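Local coordinates for protein alpha-1,3-glucanase (Streptomyces thermodiastaticus, PDB 7C7D) that probably hydrolyses the alpha-1,3-glucosidic linkages of alpha-1,3-glucan from within the chain, as a thermostable glycosidase of family GH87, at residues Thr79-Ala87 / Gly155-Asp163; Asp368-Leu379 / Asn395-Gly406. One frame throughout, in Å; residues are numbered along the deposited sequence.

Contact 1: residues Thr79-Ala87 / Gly155-Asp163; sequences TQGTLASEA and GAKTHHFYD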
loop_
_atom_site.group_PDB
_atom_site.type_symbol
_atom_site.label_atom_id
_atom_site.label_comp_id
_atom_site.label_asym_id
_atom_site.label_seq_id
_atom_site.Cartn_x
_atom_site.Cartn_y
_atom_site.Cartn_z
ATOM N N THR A 79 -6.750 -6.624 17.325
ATOM C CA THR A 79 -8.200 -6.759 17.257
ATOM C C THR A 79 -8.789 -5.812 16.221
ATOM O O THR A 79 -8.516 -4.607 16.235
ATOM C CB THR A 79 -8.799 -6.448 18.627
ATOM O OG1 THR A 79 -8.215 -7.307 19.614
ATOM C CG2 THR A 79 -10.305 -6.645 18.611
ATOM N N GLN A 80 -9.597 -6.370 15.322
ATOM C CA GLN A 80 -10.167 -5.596 14.228
ATOM C C GLN A 80 -10.931 -4.391 14.760
ATOM O O GLN A 80 -11.726 -4.502 15.698
ATOM C CB GLN A 80 -11.107 -6.476 13.407
ATOM C CG GLN A 80 -11.689 -5.761 12.201
ATOM C CD GLN A 80 -12.711 -6.591 11.453
ATOM O OE1 GLN A 80 -13.017 -7.721 11.836
ATOM N NE2 GLN A 80 -13.263 -6.024 10.388
ATOM N N GLY A 81 -10.681 -3.233 14.155
ATOM C CA GLY A 81 -11.405 -2.028 14.484
ATOM C C GLY A 81 -10.851 -1.221 15.636
ATOM O O GLY A 81 -11.422 -0.173 15.960
ATOM N N THR A 82 -9.767 -1.663 16.269
ATOM C CA THR A 82 -9.154 -0.895 17.342
ATOM C C THR A 82 -8.131 0.092 16.790
ATOM O O THR A 82 -7.528 -0.121 15.734
ATOM C CB THR A 82 -8.473 -1.813 18.364
ATOM O OG1 THR A 82 -7.388 -2.516 17.741
ATOM C CG2 THR A 82 -9.480 -2.805 18.961
ATOM N N LEU A 83 -7.916 1.172 17.542
ATOM C CA LEU A 83 -6.945 2.177 17.127
ATOM C C LEU A 83 -5.548 1.582 16.997
ATOM O O LEU A 83 -4.837 1.854 16.020
ATOM C CB LEU A 83 -6.952 3.338 18.120
ATOM C CG LEU A 83 -6.134 4.577 17.766
ATOM C CD1 LEU A 83 -6.554 5.165 16.429
ATOM C CD2 LEU A 83 -6.279 5.616 18.875
ATOM N N ALA A 84 -5.136 0.758 17.965
ATOM C CA ALA A 84 -3.798 0.179 17.898
ATOM C C ALA A 84 -3.633 -0.750 16.699
ATOM O O ALA A 84 -2.533 -0.846 16.141
ATOM C CB ALA A 84 -3.476 -0.563 19.193
ATOM N N SER A 85 -4.708 -1.427 16.272
ATOM C CA SER A 85 -4.566 -2.410 15.199
ATOM C C SER A 85 -4.127 -1.769 13.897
ATOM O O SER A 85 -3.467 -2.428 13.084
ATOM C CB SER A 85 -5.865 -3.194 14.985
ATOM O OG SER A 85 -6.876 -2.394 14.373
ATOM N N GLU A 86 -4.483 -0.502 13.675
ATOM C CA GLU A 86 -4.119 0.188 12.445
ATOM C C GLU A 86 -2.795 0.929 12.547
ATOM O O GLU A 86 -2.375 1.556 11.573
ATOM C CB GLU A 86 -5.224 1.155 11.998
ATOM C CG GLU A 86 -6.441 0.480 11.368
ATOM C CD GLU A 86 -7.310 1.437 10.573
ATOM O OE1 GLU A 86 -7.030 2.649 10.592
ATOM O OE2 GLU A 86 -8.276 0.969 9.932
ATOM N N ALA A 87 -2.130 0.887 13.697
ATOM C CA ALA A 87 -0.840 1.541 13.841
ATOM C C ALA A 87 0.278 0.662 13.297
ATOM O O ALA A 87 0.253 -0.563 13.443
ATOM C CB ALA A 87 -0.570 1.835 15.315
ATOM N N GLY A 155 -18.184 -7.681 6.716
ATOM C CA GLY A 155 -17.176 -7.882 7.726
ATOM C C GLY A 155 -16.328 -6.669 8.030
ATOM O O GLY A 155 -15.622 -6.668 9.044
ATOM N N ALA A 156 -16.372 -5.636 7.193
ATOM C CA ALA A 156 -15.591 -4.438 7.457
ATOM C C ALA A 156 -16.196 -3.663 8.620
ATOM O O ALA A 156 -17.416 -3.640 8.809
ATOM C CB ALA A 156 -15.539 -3.552 6.213
ATOM N N LYS A 157 -15.331 -3.046 9.412
ATOM C CA LYS A 157 -15.714 -2.132 10.476
ATOM C C LYS A 157 -15.181 -0.749 10.133
ATOM O O LYS A 157 -14.385 -0.593 9.204
ATOM C CB LYS A 157 -15.145 -2.595 11.825
ATOM C CG LYS A 157 -15.738 -3.905 12.320
ATOM C CD LYS A 157 -15.208 -4.266 13.699
ATOM C CE LYS A 157 -15.972 -5.446 14.284
ATOM N NZ LYS A 157 -15.605 -6.722 13.610
ATOM N N THR A 158 -15.631 0.265 10.881
ATOM C CA THR A 158 -15.071 1.602 10.725
ATOM C C THR A 158 -13.555 1.513 10.768
ATOM O O THR A 158 -12.980 0.771 11.574
ATOM C CB THR A 158 -15.540 2.528 11.846
ATOM O OG1 THR A 158 -16.963 2.468 11.960
ATOM C CG2 THR A 158 -15.124 3.967 11.546
ATOM N N HIS A 159 -12.904 2.250 9.877
ATOM C CA HIS A 159 -11.472 2.068 9.694
ATOM C C HIS A 159 -10.856 3.394 9.267
ATOM O O HIS A 159 -11.514 4.437 9.267
ATOM C CB HIS A 159 -11.184 0.910 8.723
ATOM C CG HIS A 159 -11.860 1.045 7.392
ATOM N ND1 HIS A 159 -13.159 0.639 7.171
ATOM C CD2 HIS A 159 -11.411 1.531 6.210
ATOM C CE1 HIS A 159 -13.481 0.868 5.910
ATOM N NE2 HIS A 159 -12.438 1.406 5.302
ATOM N N HIS A 160 -9.571 3.352 8.914
ATOM C CA HIS A 160 -8.874 4.528 8.392
ATOM C C HIS A 160 -8.742 5.610 9.470
ATOM O O HIS A 160 -9.078 6.773 9.252
ATOM C CB HIS A 160 -9.588 5.058 7.140
ATOM C CG HIS A 160 -8.695 5.711 6.136
ATOM N ND1 HIS A 160 -7.816 5.007 5.338
ATOM C CD2 HIS A 160 -8.587 7.007 5.763
ATOM C CE1 HIS A 160 -7.191 5.849 4.533
ATOM N NE2 HIS A 160 -7.644 7.068 4.768
ATOM N N PHE A 161 -8.259 5.210 10.652
ATOM C CA PHE A 161 -8.196 6.123 11.790
ATOM C C PHE A 161 -7.049 7.113 11.690
ATOM O O PHE A 161 -7.108 8.185 12.308
ATOM C CB PHE A 161 -8.016 5.336 13.086
ATOM C CG PHE A 161 -9.012 4.232 13.265
ATOM C CD1 PHE A 161 -10.370 4.469 13.112
ATOM C CD2 PHE A 161 -8.592 2.952 13.587
ATOM C CE1 PHE A 161 -11.283 3.446 13.280
ATOM C CE2 PHE A 161 -9.497 1.930 13.743
ATOM C CZ PHE A 161 -10.848 2.177 13.594
ATOM N N TYR A 162 -5.991 6.763 10.969
ATOM C CA TYR A 162 -4.781 7.564 10.919
ATOM C C TYR A 162 -4.762 8.418 9.660
ATOM O O TYR A 162 -5.629 8.319 8.789
ATOM C CB TYR A 162 -3.528 6.664 11.008
ATOM C CG TYR A 162 -3.393 5.970 12.353
ATOM C CD1 TYR A 162 -4.078 4.793 12.619
ATOM C CD2 TYR A 162 -2.600 6.516 13.367
ATOM C CE1 TYR A 162 -3.982 4.169 13.851
ATOM C CE2 TYR A 162 -2.505 5.913 14.609
ATOM C CZ TYR A 162 -3.198 4.736 14.841
ATOM O OH TYR A 162 -3.107 4.134 16.073
ATOM N N ASP A 163 -3.742 9.262 9.579
ATOM C CA ASP A 163 -3.541 10.219 8.508
ATOM C C ASP A 163 -2.067 10.587 8.563
ATOM O O ASP A 163 -1.397 10.338 9.567
ATOM C CB ASP A 163 -4.414 11.455 8.763
ATOM C CG ASP A 163 -4.392 12.431 7.628
ATOM O OD1 ASP A 163 -4.541 11.982 6.477
ATOM O OD2 ASP A 163 -4.246 13.650 7.901
HETATM O O HOH W 1 -12.464 -3.534 9.232
HETATM O O HOH W 2 -13.802 0.247 14.229
HETATM O O HOH W 3 -5.341 4.378 9.386
#
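Two loops of the beta-sandwich-like N-terminal region meet here, the one joining strands 72-74 and 92-95 and the one leading into strand 163-169, and the carboxylate of E86 binds the backbone of the second loop at consecutive amides. F161 N reaches E86 OE1 at 2.8 Å with an N-H...O angle of 165°, on the syn side but 23° out of the carboxylate plane; H160 N meets the syn lone pair of OE2 at 2.9 Å. With CG anti to its carbonyl carbon (chi1 -76°) and the chain extended beyond, E86 passes its carboxylate over one face of the F161 ring. Replacing it with an alanine would probably leave the buried amides of H160 and F161 without their acceptor and that ring face less covered. The rim of the F161 ring lies against the 79-82 type II turn, where T82 O meets the ring edge at CE2, near its plane, at 3.5 Å. Y162 OH donates to L83 O at 2.9 Å from well above the carbonyl plane, while L83 CD1 packs on F161 CB at 3.7 Å. A87, whose CB also touches Y162, has its side chain about 5 Å from the calcium held by E63, E65, S88, Q91 and D191. At the more exposed end, Q80 NE2 donates to G155 O at 2.8 Å, nearly in its own amide plane, and K157 NZ adds a weak bond to Q80 OE1.

Contact 2: residues Asp368-Leu379 / Asn395-Gly406; sequences DNFLRNQGDDAL and NNTITQPNLANG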
loop_
_atom_site.group_PDB
_atom_site.type_symbol
_atom_site.label_atom_id
_atom_site.label_comp_id
_atom_site.label_asym_id
_atom_site.label_seq_id
_atom_site.Cartn_x
_atom_site.Cartn_y
_atom_site.Cartn_z
ATOM N N ASP A 368 9.585 0.478 -6.328
ATOM C CA ASP A 368 10.211 1.487 -5.477
ATOM C C ASP A 368 9.227 2.555 -5.012
ATOM O O ASP A 368 9.580 3.729 -4.894
ATOM C CB ASP A 368 11.440 2.097 -6.142
ATOM C CG ASP A 368 12.571 1.112 -6.226
ATOM O OD1 ASP A 368 13.068 0.695 -5.159
ATOM O OD2 ASP A 368 12.938 0.733 -7.353
ATOM N N ASN A 369 7.990 2.144 -4.741
ATOM C CA ASN A 369 6.989 3.033 -4.182
ATOM C C ASN A 369 6.775 2.721 -2.711
ATOM O O ASN A 369 7.021 1.606 -2.244
ATOM C CB ASN A 369 5.658 2.884 -4.920
ATOM C CG ASN A 369 5.794 3.152 -6.401
ATOM O OD1 ASN A 369 5.940 4.295 -6.822
ATOM N ND2 ASN A 369 5.758 2.096 -7.199
ATOM N N PHE A 370 6.306 3.734 -1.988
ATOM C CA PHE A 370 5.928 3.603 -0.588
ATOM C C PHE A 370 4.432 3.843 -0.469
ATOM O O PHE A 370 3.932 4.874 -0.940
ATOM C CB PHE A 370 6.676 4.616 0.279
ATOM C CG PHE A 370 6.309 4.541 1.730
ATOM C CD1 PHE A 370 6.744 3.480 2.502
ATOM C CD2 PHE A 370 5.491 5.499 2.317
ATOM C CE1 PHE A 370 6.400 3.380 3.831
ATOM C CE2 PHE A 370 5.144 5.401 3.656
ATOM C CZ PHE A 370 5.599 4.347 4.414
ATOM N N LEU A 371 3.728 2.901 0.165
ATOM C CA LEU A 371 2.277 2.954 0.316
ATOM C C LEU A 371 1.926 2.756 1.782
ATOM O O LEU A 371 2.284 1.731 2.373
ATOM C CB LEU A 371 1.604 1.876 -0.540
ATOM C CG LEU A 371 1.780 2.060 -2.057
ATOM C CD1 LEU A 371 2.849 1.118 -2.638
ATOM C CD2 LEU A 371 0.448 1.865 -2.759
ATOM N N ARG A 372 1.236 3.743 2.371
ATOM C CA ARG A 372 0.777 3.665 3.749
ATOM C C ARG A 372 -0.691 4.063 3.810
ATOM O O ARG A 372 -1.099 5.051 3.196
ATOM C CB ARG A 372 1.586 4.608 4.654
ATOM C CG ARG A 372 1.081 4.693 6.088
ATOM C CD ARG A 372 1.863 5.711 6.914
ATOM N NE ARG A 372 3.190 5.226 7.308
ATOM C CZ ARG A 372 4.261 6.004 7.400
ATOM N NH1 ARG A 372 4.173 7.292 7.107
ATOM N NH2 ARG A 372 5.429 5.488 7.767
ATOM N N ASN A 373 -1.480 3.306 4.572
ATOM C CA ASN A 373 -2.854 3.701 4.913
ATOM C C ASN A 373 -3.773 3.743 3.686
ATOM O O ASN A 373 -4.485 4.723 3.448
ATOM C CB ASN A 373 -2.898 5.022 5.697
ATOM C CG ASN A 373 -4.255 5.293 6.336
ATOM O OD1 ASN A 373 -5.009 4.373 6.659
ATOM N ND2 ASN A 373 -4.556 6.574 6.539
ATOM N N GLN A 374 -3.755 2.661 2.908
ATOM C CA GLN A 374 -4.755 2.433 1.878
ATOM C C GLN A 374 -6.001 1.844 2.527
ATOM O O GLN A 374 -5.927 1.220 3.587
ATOM C CB GLN A 374 -4.211 1.473 0.815
ATOM C CG GLN A 374 -3.323 2.134 -0.224
ATOM C CD GLN A 374 -2.215 2.975 0.388
ATOM O OE1 GLN A 374 -1.249 2.442 0.951
ATOM N NE2 GLN A 374 -2.341 4.297 0.284
ATOM N N GLY A 375 -7.154 2.053 1.894
ATOM C CA GLY A 375 -8.413 1.568 2.427
ATOM C C GLY A 375 -8.861 0.218 1.908
ATOM O O GLY A 375 -9.994 -0.197 2.167
ATOM N N ASP A 376 -8.012 -0.468 1.159
ATOM C CA ASP A 376 -8.282 -1.766 0.561
ATOM C C ASP A 376 -6.923 -2.227 0.044
ATOM O O ASP A 376 -5.907 -1.653 0.446
ATOM C CB ASP A 376 -9.311 -1.594 -0.557
ATOM C CG ASP A 376 -10.132 -2.847 -0.811
ATOM O OD1 ASP A 376 -9.541 -3.926 -1.011
ATOM O OD2 ASP A 376 -11.378 -2.751 -0.820
ATOM N N ASP A 377 -6.880 -3.210 -0.848
ATOM C CA ASP A 377 -5.623 -3.735 -1.385
ATOM C C ASP A 377 -4.668 -2.597 -1.716
ATOM O O ASP A 377 -5.003 -1.708 -2.501
ATOM C CB ASP A 377 -5.903 -4.503 -2.677
ATOM C CG ASP A 377 -6.690 -5.774 -2.467
ATOM O OD1 ASP A 377 -6.498 -6.463 -1.449
ATOM O OD2 ASP A 377 -7.490 -6.102 -3.370
ATOM N N ALA A 378 -3.457 -2.627 -1.154
ATOM C CA ALA A 378 -2.553 -1.510 -1.418
ATOM C C ALA A 378 -2.147 -1.477 -2.883
ATOM O O ALA A 378 -2.255 -0.436 -3.544
ATOM C CB ALA A 378 -1.336 -1.541 -0.493
ATOM N N LEU A 379 -1.701 -2.621 -3.409
ATOM C CA LEU A 379 -1.440 -2.817 -4.830
ATOM C C LEU A 379 -2.233 -4.028 -5.282
ATOM O O LEU A 379 -2.180 -5.078 -4.633
ATOM C CB LEU A 379 0.046 -3.079 -5.095
ATOM C CG LEU A 379 1.023 -1.964 -4.741
ATOM C CD1 LEU A 379 2.448 -2.431 -5.056
ATOM C CD2 LEU A 379 0.703 -0.689 -5.499
ATOM N N ASN A 395 9.894 -4.447 -5.345
ATOM C CA ASN A 395 10.620 -3.541 -4.463
ATOM C C ASN A 395 9.765 -2.355 -4.021
ATOM O O ASN A 395 10.210 -1.209 -4.035
ATOM C CB ASN A 395 11.927 -3.045 -5.104
ATOM C CG ASN A 395 12.807 -4.172 -5.637
ATOM O OD1 ASN A 395 13.406 -4.042 -6.696
ATOM N ND2 ASN A 395 12.893 -5.260 -4.911
ATOM N N ASN A 396 8.535 -2.639 -3.614
ATOM C CA ASN A 396 7.703 -1.641 -2.964
ATOM C C ASN A 396 7.670 -1.904 -1.469
ATOM O O ASN A 396 7.914 -3.019 -1.008
ATOM C CB ASN A 396 6.278 -1.680 -3.527
ATOM C CG ASN A 396 6.247 -1.453 -5.017
ATOM O OD1 ASN A 396 6.389 -0.318 -5.485
ATOM N ND2 ASN A 396 6.076 -2.527 -5.780
ATOM N N THR A 397 7.367 -0.855 -0.708
ATOM C CA THR A 397 7.158 -0.953 0.731
ATOM C C THR A 397 5.725 -0.556 1.025
ATOM O O THR A 397 5.294 0.539 0.639
ATOM C CB THR A 397 8.148 -0.074 1.494
ATOM O OG1 THR A 397 9.466 -0.589 1.267
ATOM C CG2 THR A 397 7.867 -0.093 2.994
ATOM N N ILE A 398 5.000 -1.452 1.697
ATOM C CA ILE A 398 3.576 -1.302 1.953
ATOM C C ILE A 398 3.349 -1.482 3.445
ATOM O O ILE A 398 3.865 -2.432 4.047
ATOM C CB ILE A 398 2.777 -2.360 1.166
ATOM C CG1 ILE A 398 2.867 -2.092 -0.340
ATOM C CG2 ILE A 398 1.337 -2.455 1.664
ATOM C CD1 ILE A 398 2.540 -3.290 -1.195
ATOM N N THR A 399 2.560 -0.588 4.038
ATOM C CA THR A 399 2.234 -0.698 5.447
ATOM C C THR A 399 0.776 -0.330 5.685
ATOM O O THR A 399 0.259 0.644 5.123
ATOM C CB THR A 399 3.162 0.165 6.316
ATOM O OG1 THR A 399 2.630 0.253 7.641
ATOM C CG2 THR A 399 3.344 1.572 5.759
ATOM N N GLN A 400 0.120 -1.136 6.495
ATOM C CA GLN A 400 -1.191 -0.802 7.044
ATOM C C GLN A 400 -2.288 -0.526 6.013
ATOM O O GLN A 400 -2.984 0.496 6.106
ATOM C CB GLN A 400 -1.067 0.331 8.070
ATOM C CG GLN A 400 -0.639 -0.173 9.447
ATOM C CD GLN A 400 -1.705 -1.031 10.130
ATOM O OE1 GLN A 400 -2.820 -1.188 9.613
ATOM N NE2 GLN A 400 -1.375 -1.577 11.302
ATOM N N PRO A 401 -2.543 -1.434 5.069
ATOM C CA PRO A 401 -3.833 -1.369 4.366
ATOM C C PRO A 401 -4.927 -1.670 5.385
ATOM O O PRO A 401 -4.793 -2.587 6.199
ATOM C CB PRO A 401 -3.713 -2.467 3.303
ATOM C CG PRO A 401 -2.772 -3.475 3.919
ATOM C CD PRO A 401 -1.799 -2.676 4.757
ATOM N N ASN A 402 -6.006 -0.871 5.367
ATOM C CA ASN A 402 -6.975 -0.937 6.466
ATOM C C ASN A 402 -7.745 -2.248 6.468
ATOM O O ASN A 402 -8.201 -2.703 7.526
ATOM C CB ASN A 402 -8.054 0.137 6.332
ATOM C CG ASN A 402 -7.531 1.558 6.273
ATOM O OD1 ASN A 402 -8.187 2.409 5.669
ATOM N ND2 ASN A 402 -6.400 1.837 6.902
ATOM N N LEU A 403 -7.976 -2.805 5.285
ATOM C CA LEU A 403 -8.655 -4.074 5.103
ATOM C C LEU A 403 -8.080 -4.686 3.831
ATOM O O LEU A 403 -7.446 -4.000 3.027
ATOM C CB LEU A 403 -10.176 -3.884 5.036
ATOM C CG LEU A 403 -10.741 -2.934 3.988
ATOM C CD1 LEU A 403 -11.082 -3.678 2.705
ATOM C CD2 LEU A 403 -11.971 -2.198 4.528
ATOM N N ALA A 404 -8.304 -5.983 3.660
ATOM C CA ALA A 404 -7.808 -6.705 2.496
ATOM C C ALA A 404 -6.279 -6.776 2.475
ATOM O O ALA A 404 -5.635 -6.783 3.530
ATOM C CB ALA A 404 -8.421 -6.177 1.193
ATOM N N ASN A 405 -5.688 -6.870 1.296
ATOM C CA ASN A 405 -4.337 -7.400 1.181
ATOM C C ASN A 405 -3.283 -6.307 1.021
ATOM O O ASN A 405 -3.567 -5.182 0.613
ATOM C CB ASN A 405 -4.281 -8.342 -0.021
ATOM C CG ASN A 405 -5.365 -9.394 0.032
ATOM O OD1 ASN A 405 -5.272 -10.350 0.786
ATOM N ND2 ASN A 405 -6.414 -9.208 -0.759
ATOM N N GLY A 406 -2.030 -6.669 1.312
ATOM C CA GLY A 406 -0.928 -5.810 0.918
ATOM C C GLY A 406 -0.787 -5.773 -0.591
ATOM O O GLY A 406 -0.846 -4.707 -1.214
HETATM O O HOH W 4 13.452 -1.748 -8.354
HETATM O O HOH W 5 2.369 2.835 8.743
HETATM O O HOH W 6 -1.586 0.432 2.771
#
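Strands 370-372 and 397-399 run parallel, their axes 4.8 Å apart and their N-to-C directions differing by 4°, pairing F370, L371 and R372 with T397, I398 and T399. Four backbone bonds join them, N402 N to Q374 O carries the pairing into the turns, and A378 N to N405 O and L379 N to G406 O continue it. N369 and N396 lie side by side with amide planes 7° apart, and N396 OD1 accepts from both N369 N and N369 ND2, each at 3.0 Å. D377 OD1 is likewise gripped twice, by N405 ND2 at 2.8 Å and N405 N at 2.9 Å, while its OD2 bonds to Y410 OH. N402 ND2 donates to N373 OD1 at 2.9 Å, nearly in line with its C=O bond; N373 ND2 bonds to D349 OD1. T399 CG2, between its backbone N and carbonyl carbon, touches R372 CB at 3.7 Å, whereas on the face of L371 and I398, I398 CG2 packs on A378 CB at 3.6 Å. Asparagines bonded between successive parallel coils are features of the right-handed beta-helix of pectate lyase-like proteins. Strand 341-348 flanks 370-372, strand 415-423 flanks 397-399, and I398 also touches I407 of strand 407-410.

Overall arrangement
Contact 2 lies in the core of the beta-helix and joins successive parallel strands and their turns; contact 1 is partly buried and joins two loops of the N-terminal region. The centre of contact 2 is about 1 Å, and that of contact 1 about 15 Å, from the centre of the chain. Contact 2 rests on regular backbone pairing, repeated amide bonds and aliphatic packing, whereas contact 1 combines a carboxylate on two backbone amides, a tyrosine hydroxyl, a glutamine amide, aromatic packing and bridging waters. They touch: H160 ND1 lies 2.6 Å from N402 OD1 and Q400 NE2 2.9 Å from A87 O, both probable hydrogen bonds. The turns of contact 2 face the loops of contact 1.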